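Local coordinates for BH0236 protein (Bacillus halodurans, PDB 5T7A) that probably binds beta-1,3-glucan as a family 56 carbohydrate-binding module, contributing to recognition of the polysaccharide for hydrolysis, at residues D34-I39 and T48-P53; T55-V60 and T101-G106. One frame throughout, in Å; residues are numbered along the deposited sequence. Where two conformers were deposited one is given.

Contact 1 (D34-I39 and T48-P53). With EDO (1,2-ethanediol), chain C.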
ATOM      1  N   ASP A  34      11.564   5.859  -6.669  1.00  7.60           N
ATOM      2  CA  ASP A  34      11.731   4.683  -5.854  1.00  7.37           C
ATOM      3  C   ASP A  34      10.679   3.622  -5.920  1.00  7.13           C
ATOM      4  O   ASP A  34      10.926   2.548  -5.435  1.00  7.99           O
ATOM      5  CB  ASP A  34      11.832   5.112  -4.386  1.00  7.93           C
ATOM      6  CG  ASP A  34      13.119   5.822  -4.046  1.00  8.11           C
ATOM      7  OD1 ASP A  34      14.036   5.838  -4.863  1.00  9.71           O
ATOM      8  OD2 ASP A  34      13.243   6.312  -2.896  1.00  8.93           O
ATOM      9  N   TYR A  35       9.515   3.838  -6.532  1.00  6.53           N
ATOM     10  CA  TYR A  35       8.412   2.843  -6.450  1.00  6.45           C
ATOM     11  C   TYR A  35       7.238   3.157  -7.383  1.00  6.23           C
ATOM     12  O   TYR A  35       6.902   4.333  -7.673  1.00  6.47           O
ATOM     13  CB  TYR A  35       7.855   2.764  -5.015  1.00  6.37           C
ATOM     14  CG  TYR A  35       7.278   4.033  -4.466  1.00  7.06           C
ATOM     15  CD1 TYR A  35       6.005   4.427  -4.728  1.00  7.44           C
ATOM     16  CD2 TYR A  35       8.066   4.891  -3.686  1.00  7.18           C
ATOM     17  CE1 TYR A  35       5.459   5.631  -4.250  1.00  7.12           C
ATOM     18  CE2 TYR A  35       7.557   6.103  -3.231  1.00  7.51           C
ATOM     19  CZ  TYR A  35       6.264   6.466  -3.547  1.00  7.41           C
ATOM     20  OH  TYR A  35       5.712   7.654  -3.105  1.00  9.12           O
ATOM     21  N   THR A  36       6.508   2.089  -7.703  1.00  6.49           N
ATOM     22  CA  THR A  36       5.113   2.180  -8.138  1.00  7.04           C
ATOM     23  C   THR A  36       4.305   1.612  -6.979  1.00  7.04           C
ATOM     24  O   THR A  36       4.734   0.562  -6.381  1.00  7.08           O
ATOM     25  CB  THR A  36       4.813   1.319  -9.349  1.00  7.69           C
ATOM     26  OG1 THR A  36       5.726   1.687 -10.395  1.00  7.97           O
ATOM     27  CG2 THR A  36       3.409   1.555  -9.825  1.00  7.21           C
ATOM     28  N   ALA A  37       3.230   2.300  -6.589  1.00  7.19           N
ATOM     29  CA  ALA A  37       2.441   1.793  -5.474  1.00  7.48           C
ATOM     30  C   ALA A  37       0.988   2.109  -5.696  1.00  8.37           C
ATOM     31  O   ALA A  37       0.658   3.043  -6.412  1.00  9.17           O
ATOM     32  CB  ALA A  37       2.883   2.394  -4.141  1.00  7.45           C
ATOM     33  N   GLY A  38       0.083   1.323  -5.093  1.00  8.09           N
ATOM     34  CA  GLY A  38      -1.293   1.624  -5.358  1.00  8.96           C
ATOM     35  C   GLY A  38      -2.213   0.491  -4.947  1.00  8.79           C
ATOM     36  O   GLY A  38      -1.928  -0.290  -4.035  1.00  8.70           O
ATOM     37  N   ILE A  39      -3.349   0.444  -5.646  1.00  8.01           N
ATOM     38  CA  ILE A  39      -4.408  -0.533  -5.395  1.00  8.85           C
ATOM     39  C   ILE A  39      -4.580  -1.416  -6.629  1.00  9.27           C
ATOM     40  O   ILE A  39      -4.692  -0.896  -7.749  1.00 11.29           O
ATOM     41  CB  ILE A  39      -5.718   0.155  -5.061  1.00  8.99           C
ATOM     42  CG1 ILE A  39      -5.545   1.143  -3.886  1.00  8.58           C
ATOM     43  CG2 ILE A  39      -6.792  -0.869  -4.762  1.00  9.29           C
ATOM     44  CD1 ILE A  39      -5.056   0.616  -2.558  1.00  8.87           C
ATOM     45  N   THR A  48      -6.036  -5.192  -3.036  1.00  9.53           N
ATOM     46  CA  THR A  48      -4.649  -5.381  -2.619  1.00 10.02           C
ATOM     47  C   THR A  48      -3.899  -4.075  -2.722  1.00  9.78           C
ATOM     48  O   THR A  48      -3.848  -3.473  -3.775  1.00 10.52           O
ATOM     49  CB  THR A  48      -3.939  -6.454  -3.442  1.00 11.81           C
ATOM     50  OG1 THR A  48      -4.575  -7.727  -3.163  1.00 13.35           O
ATOM     51  CG2 THR A  48      -2.452  -6.527  -3.060  1.00 13.58           C
ATOM     52  N   ILE A  49      -3.319  -3.642  -1.613  1.00  8.78           N
ATOM     53  CA  ILE A  49      -2.334  -2.525  -1.659  1.00  8.76           C
ATOM     54  C   ILE A  49      -1.027  -3.120  -2.088  1.00  8.78           C
ATOM     55  O   ILE A  49      -0.540  -4.114  -1.483  1.00  8.36           O
ATOM     56  CB  ILE A  49      -2.127  -1.854  -0.293  1.00  9.02           C
ATOM     57  CG1 ILE A  49      -3.465  -1.304   0.254  1.00  8.80           C
ATOM     58  CG2 ILE A  49      -1.147  -0.688  -0.413  1.00  8.97           C
ATOM     59  CD1 ILE A  49      -3.405  -0.846   1.691  1.00  9.36           C
ATOM     60  N   PHE A  50      -0.404  -2.514  -3.111  1.00  7.92           N
ATOM     61  CA  PHE A  50       0.869  -3.033  -3.591  1.00  8.45           C
ATOM     62  C   PHE A  50       1.904  -1.932  -3.566  1.00  7.78           C
ATOM     63  O   PHE A  50       1.612  -0.764  -3.711  1.00  8.18           O
ATOM     64  CB  PHE A  50       0.797  -3.627  -4.973  1.00  7.95           C
ATOM     65  CG  PHE A  50       0.667  -2.616  -6.094  1.00  8.16           C
ATOM     66  CD1 PHE A  50      -0.584  -2.093  -6.419  1.00  7.95           C
ATOM     67  CD2 PHE A  50       1.776  -2.165  -6.795  1.00  8.71           C
ATOM     68  CE1 PHE A  50      -0.718  -1.193  -7.470  1.00  8.43           C
ATOM     69  CE2 PHE A  50       1.668  -1.228  -7.837  1.00  8.56           C
ATOM     70  CZ  PHE A  50       0.421  -0.750  -8.190  1.00  8.07           C
ATOM     71  N   PHE A  51       3.142  -2.364  -3.451  1.00  7.34           N
ATOM     72  CA  PHE A  51       4.333  -1.469  -3.449  1.00  7.17           C
ATOM     73  C   PHE A  51       5.464  -2.195  -4.181  1.00  7.33           C
ATOM     74  O   PHE A  51       5.891  -3.284  -3.782  1.00  8.14           O
ATOM     75  CB  PHE A  51       4.719  -1.149  -2.006  1.00  7.23           C
ATOM     76  CG  PHE A  51       5.840  -0.115  -1.873  1.00  7.53           C
ATOM     77  CD1 PHE A  51       5.525   1.229  -1.755  1.00  7.43           C
ATOM     78  CD2 PHE A  51       7.177  -0.501  -1.924  1.00  7.92           C
ATOM     79  CE1 PHE A  51       6.510   2.204  -1.658  1.00  8.35           C
ATOM     80  CE2 PHE A  51       8.137   0.443  -1.825  1.00  8.46           C
ATOM     81  CZ  PHE A  51       7.831   1.772  -1.718  1.00  8.29           C
ATOM     82  N   ALA A  52       5.875  -1.653  -5.313  1.00  7.46           N
ATOM     83  CA  ALA A  52       6.829  -2.307  -6.220  1.00  7.47           C
ATOM     84  C   ALA A  52       8.038  -1.384  -6.351  1.00  7.83           C
ATOM     85  O   ALA A  52       8.089  -0.479  -7.204  1.00  7.88           O
ATOM     86  CB  ALA A  52       6.162  -2.559  -7.582  1.00  7.64           C
ATOM     87  N   PRO A  53       9.049  -1.584  -5.500  1.00  7.45           N
ATOM     88  CA  PRO A  53      10.162  -0.661  -5.501  1.00  8.06           C
ATOM     89  C   PRO A  53      11.099  -0.905  -6.656  1.00  7.43           C
ATOM     90  O   PRO A  53      11.214  -2.004  -7.159  1.00  8.56           O
ATOM     91  CB  PRO A  53      10.846  -0.910  -4.148  1.00  7.74           C
ATOM     92  CG  PRO A  53      10.603  -2.398  -3.980  1.00  7.99           C
ATOM     93  CD  PRO A  53       9.187  -2.617  -4.448  1.00  9.26           C
TER
HETATM   94  C1  EDO C1101      14.992   8.348  -0.960  1.00 12.79           C
HETATM   95  O1  EDO C1101      14.783   8.254  -2.420  1.00 13.57           O
HETATM   96  C2  EDO C1101      15.277   9.793  -0.668  1.00 12.14           C
HETATM   97  O2  EDO C1101      16.553  10.116  -1.141  1.00 11.47           O
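One face of the Y35 ring is met by F51 CE1, near the rim, 3.4 Å from Y35 CG. The planes are 29° apart and slid well off centre, so the rings barely overlap; instead Y35 CB sits over the F51 face, 3.9 Å from its centroid, as a CH-pi contact. F51 has its CG anti to the backbone N (chi1 -174°), which leans the ring toward 35-39, CD1 beside A37 CB and CE1 and CZ against Y35 CB and CG. H32 also meets the Y35 ring, while F100 and Y102 meet F51.

On the opposite side of the sheet, F50 lies over the backbone of the facing strand at A37 and G38. With CG between the backbone N and the carbonyl carbon (chi1 73°), its ring covers A37 C and G38 N on one face and presents an edge to I39 C. G38, having no side chain, makes room for it; T36 CG2 comes to the ring at F50 CE2, 3.8 Å away.

Between these two faces T36 pairs with A52 and G38 with F50 through four backbone hydrogen bonds, the shortest from A52 N to T36 O at 2.7 Å. I39 CD1 packs on I49 CG1 at the other end. This is an antiparallel beta hairpin whose Y35, A37, F51, I39 and I49 face packs against strands 95-103 and 108-117, consistent with one layer of a beta-sandwich-like fold.

Contact 2 (T55-V60 and T101-G106). With EDO (1,2-ethanediol), chain D; EDO (1,2-ethanediol), chain C.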
ATOM      1  N   THR A  55      14.378  -0.377  -6.466  1.00  9.69           N
ATOM      2  CA  THR A  55      15.506  -1.043  -5.857  1.00 10.47           C
ATOM      3  C   THR A  55      14.932  -2.007  -4.818  1.00 10.85           C
ATOM      4  O   THR A  55      14.009  -1.661  -4.123  1.00 10.03           O
ATOM      5  CB  THR A  55      16.405  -0.008  -5.190  1.00 11.10           C
ATOM      6  OG1 THR A  55      17.012   0.829  -6.164  1.00 12.19           O
ATOM      7  CG2 THR A  55      17.553  -0.753  -4.393  1.00 11.65           C
ATOM      8  N   GLU A  56      15.437  -3.230  -4.754  1.00 12.92           N
ATOM      9  CA  GLU A  56      14.995  -4.230  -3.763  1.00 14.48           C
ATOM     10  C   GLU A  56      15.017  -3.636  -2.350  1.00 12.49           C
ATOM     11  O   GLU A  56      15.932  -2.951  -2.031  1.00 12.08           O
ATOM     12  CB  GLU A  56      15.925  -5.449  -3.813  1.00 17.39           C
ATOM     13  CG  GLU A  56      15.581  -6.529  -2.821  1.00 23.02           C
ATOM     14  CD  GLU A  56      16.468  -7.766  -2.913  1.00 29.62           C
ATOM     15  OE1 GLU A  56      17.207  -7.928  -3.895  1.00 31.50           O
ATOM     16  OE2 GLU A  56      16.376  -8.601  -1.976  1.00 35.60           O
ATOM     17  N   ALA A  57      13.945  -3.892  -1.605  1.00 11.56           N
ATOM     18  CA  ALA A  57      13.788  -3.412  -0.222  1.00 10.92           C
ATOM     19  C   ALA A  57      13.954  -4.611   0.768  1.00 10.16           C
ATOM     20  O   ALA A  57      13.470  -5.684   0.520  1.00 11.28           O
ATOM     21  CB  ALA A  57      12.400  -2.824  -0.078  1.00 10.41           C
ATOM     22  N   ARG A  58      14.606  -4.353   1.905  1.00  9.57           N
ATOM     23  CA  ARG A  58      14.698  -5.379   2.935  1.00 11.25           C
ATOM     24  C   ARG A  58      13.313  -5.578   3.590  1.00 11.08           C
ATOM     25  O   ARG A  58      12.955  -6.702   4.026  1.00 12.88           O
ATOM     26  CB  ARG A  58      15.709  -5.011   3.966  1.00 12.05           C
ATOM     27  CG  ARG A  58      17.156  -5.103   3.481  1.00 13.95           C
ATOM     28  CD  ARG A  58      18.120  -4.878   4.652  1.00 15.05           C
ATOM     29  NE  ARG A  58      18.216  -3.486   5.068  1.00 17.10           N
ATOM     30  CZ  ARG A  58      18.094  -3.067   6.317  1.00 16.99           C
ATOM     31  NH1 ARG A  58      17.797  -3.936   7.309  1.00 17.73           N
ATOM     32  NH2 ARG A  58      18.224  -1.821   6.568  1.00 15.74           N
ATOM     33  N   TYR A  59      12.515  -4.527   3.613  1.00 10.17           N
ATOM     34  CA  TYR A  59      11.178  -4.556   4.205  1.00  9.65           C
ATOM     35  C   TYR A  59      10.386  -3.359   3.718  1.00  9.08           C
ATOM     36  O   TYR A  59      10.970  -2.322   3.347  1.00  8.60           O
ATOM     37  CB  TYR A  59      11.239  -4.497   5.732  1.00 10.66           C
ATOM     38  CG  TYR A  59      11.923  -3.314   6.337  1.00 10.43           C
ATOM     39  CD1 TYR A  59      11.254  -2.139   6.603  1.00 10.19           C
ATOM     40  CD2 TYR A  59      13.281  -3.337   6.623  1.00 10.60           C
ATOM     41  CE1 TYR A  59      11.913  -1.034   7.141  1.00 10.99           C
ATOM     42  CE2 TYR A  59      13.941  -2.232   7.207  1.00 10.77           C
ATOM     43  CZ  TYR A  59      13.270  -1.099   7.456  1.00 10.81           C
ATOM     44  OH  TYR A  59      13.923   0.006   7.977  1.00 11.79           O
ATOM     45  N   VAL A  60       9.070  -3.533   3.733  1.00  8.68           N
ATOM     46  CA  VAL A  60       8.149  -2.367   3.504  1.00  8.74           C
ATOM     47  C   VAL A  60       6.980  -2.544   4.466  1.00  8.39           C
ATOM     48  O   VAL A  60       6.411  -3.614   4.549  1.00  9.02           O
ATOM     49  CB  VAL A  60       7.605  -2.381   2.062  1.00  9.16           C
ATOM     50  CG1 VAL A  60       6.721  -1.203   1.866  1.00  9.48           C
ATOM     51  CG2 VAL A  60       8.748  -2.346   1.071  1.00  9.80           C
ATOM     52  N   THR A 101       6.326   2.910   4.557  1.00  8.22           N
ATOM     53  CA  THR A 101       7.692   3.124   5.013  1.00  8.88           C
ATOM     54  C   THR A 101       8.483   1.990   4.355  1.00  8.73           C
ATOM     55  O   THR A 101       8.197   0.824   4.624  1.00  8.85           O
ATOM     56  CB  THR A 101       7.790   3.125   6.557  1.00  9.88           C
ATOM     57  OG1 THR A 101       7.060   4.232   7.098  1.00 10.80           O
ATOM     58  CG2 THR A 101       9.245   3.217   6.989  1.00 10.05           C
ATOM     59  N   TYR A 102       9.475   2.357   3.543  1.00  8.46           N
ATOM     60  CA  TYR A 102      10.240   1.397   2.792  1.00  8.67           C
ATOM     61  C   TYR A 102      11.714   1.557   3.002  1.00  9.33           C
ATOM     62  O   TYR A 102      12.235   2.632   3.127  1.00  9.06           O
ATOM     63  CB  TYR A 102       9.957   1.505   1.293  1.00  8.37           C
ATOM     64  CG  TYR A 102      10.243   2.792   0.655  1.00  8.19           C
ATOM     65  CD1 TYR A 102       9.352   3.850   0.691  1.00  8.19           C
ATOM     66  CD2 TYR A 102      11.432   2.952  -0.108  1.00  8.94           C
ATOM     67  CE1 TYR A 102       9.663   5.047   0.039  1.00  7.71           C
ATOM     68  CE2 TYR A 102      11.724   4.122  -0.750  1.00  8.08           C
ATOM     69  CZ  TYR A 102      10.836   5.180  -0.710  1.00  7.92           C
ATOM     70  OH  TYR A 102      11.112   6.360  -1.337  1.00  8.48           O
ATOM     71  N   GLU A 103      12.386   0.427   3.047  1.00 10.36           N
ATOM     72  CA  GLU A 103      13.842   0.438   3.193  1.00  9.69           C
ATOM     73  C   GLU A 103      14.449   0.567   1.765  1.00  9.91           C
ATOM     74  O   GLU A 103      13.917   0.025   0.761  1.00 10.12           O
ATOM     75  CB  GLU A 103      14.251  -0.851   3.825  1.00 10.16           C
ATOM     76  CG  GLU A 103      15.722  -0.938   4.210  1.00  9.81           C
ATOM     77  CD  GLU A 103      16.602  -1.499   3.131  1.00 11.76           C
ATOM     78  OE1 GLU A 103      16.137  -2.045   2.102  1.00 11.21           O
ATOM     79  OE2 GLU A 103      17.851  -1.384   3.328  1.00 13.24           O
ATOM     80  N   LYS A 104      15.571   1.251   1.662  0.50  9.94           N
ATOM     81  CA  LYS A 104      16.296   1.311   0.384  0.50  9.68           C
ATOM     82  C   LYS A 104      17.773   1.509   0.687  0.50 10.56           C
ATOM     83  O   LYS A 104      18.169   2.573   1.084  0.50 10.29           O
ATOM     84  CB  LYS A 104      15.795   2.473  -0.495  0.50 10.31           C
ATOM     85  CG  LYS A 104      16.518   2.595  -1.857  0.50  9.95           C
ATOM     86  CD  LYS A 104      15.929   3.624  -2.818  0.50  9.71           C
ATOM     87  CE  LYS A 104      16.336   5.036  -2.394  0.50  9.23           C
ATOM     88  NZ  LYS A 104      16.509   5.977  -3.515  0.50  9.22           N
ATOM     89  N   LEU A 105      18.567   0.468   0.502  1.00 11.40           N
ATOM     90  CA  LEU A 105      20.061   0.608   0.596  1.00 11.97           C
ATOM     91  C   LEU A 105      20.514   1.081   2.004  1.00 11.47           C
ATOM     92  O   LEU A 105      21.524   1.775   2.131  1.00 14.01           O
ATOM     93  CB  LEU A 105      20.601   1.535  -0.501  1.00 11.76           C
ATOM     94  CG  LEU A 105      20.302   1.005  -1.896  1.00 13.25           C
ATOM     95  CD1 LEU A 105      20.701   2.044  -2.939  1.00 13.36           C
ATOM     96  CD2 LEU A 105      20.888  -0.357  -2.189  1.00 14.91           C
ATOM     97  N   GLY A 106      19.740   0.693   3.017  1.00 12.01           N
ATOM     98  CA  GLY A 106      20.079   0.836   4.432  1.00 11.08           C
ATOM     99  C   GLY A 106      19.037   1.609   5.219  1.00 10.02           C
ATOM    100  O   GLY A 106      18.364   1.031   6.086  1.00 12.81           O
TER
HETATM  101  C1  EDO D1102      16.770  -0.401   9.268  1.00 21.35           C
HETATM  102  O1  EDO D1102      18.226  -0.485   9.181  1.00 26.07           O
HETATM  103  C2  EDO D1102      16.344   0.241   8.002  1.00 22.40           C
HETATM  104  O2  EDO D1102      16.429   1.552   8.102  1.00 25.79           O
HETATM  105  C1  EDO C1101      14.992   8.348  -0.960  1.00 12.79           C
HETATM  106  O1  EDO C1101      14.783   8.254  -2.420  1.00 13.57           O
HETATM  107  C2  EDO C1101      15.277   9.793  -0.668  1.00 12.14           C
HETATM  108  O2  EDO C1101      16.553  10.116  -1.141  1.00 11.47           O
HETATM  109  O   HOH W   1      13.674   0.134  -2.041  1.00 11.54           O
HETATM  110  O   HOH W   2      17.725  -2.103  -0.100  1.00 13.26           O
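T55 meets L105 at the outer end of the contact, its CG2 4.0 Å from L105 CD2, the two side chains crossing at about a right angle. Its carbonyl and that of E103 share a water. E56 turns its side chain outward, but its carbonyl takes a hydrogen bond from a second water that also donates to E103 OE1 and accepts from L105 N. A57 lays its CB 3.3 Å from E103 O.

R58 is the main partner of E103. Its backbone N gives a nearly straight bond to E103 OE1 (2.8 Å, 166°), and its side chain, bent at chi3 (-75°), curls back so that NE forms a salt bridge with E103 OE2, also at 2.8 Å. The guanidinium and carboxylate planes stand 78° apart: NE approaches OE2 from above the carboxylate plane, while G106 N reaches the same oxygen from the opposite face.

Y59 turns its ring to E103 CB, which rests over one face 3.7 Å from the centroid, and its hydroxyl is hydrogen-bonded to Q108 OE1, outside the two segments. Y59 O accepts from E103 N at 3.1 Å, and V60 then pairs with Y102 as a non-hydrogen-bonded antiparallel pair, V60 CG2 packing on Y102 CB.

Both oxygens of the buried E103 are thus engaged, one by a backbone N-H and a water, the other by a guanidinium and a backbone N-H. Such surroundings would favour a charged carboxylate and fix its rotation, joining the 55-60 loop to the turn after strand 95-103.

Starting at the N terminus, contact 1 closes first: the chain runs up strand 35-40, turns and returns along 46-53, a short hairpin loop. It then leaves through 55-60, and strands 60-66, 72-79 and 82-88 are made before strand 95-103 brings 101-106 back to close the much longer loop of contact 2. The two loops are in series, neither nested nor crossed. They meet nevertheless: D34 forms a salt bridge with K104 and a probable hydrogen bond with Y102 OH, while F51 packs on Y102 and V60 in the interior. Contact 1 thus ties neighbouring strands, and contact 2 ties the loop entering strand 60-66 to the end of 95-103.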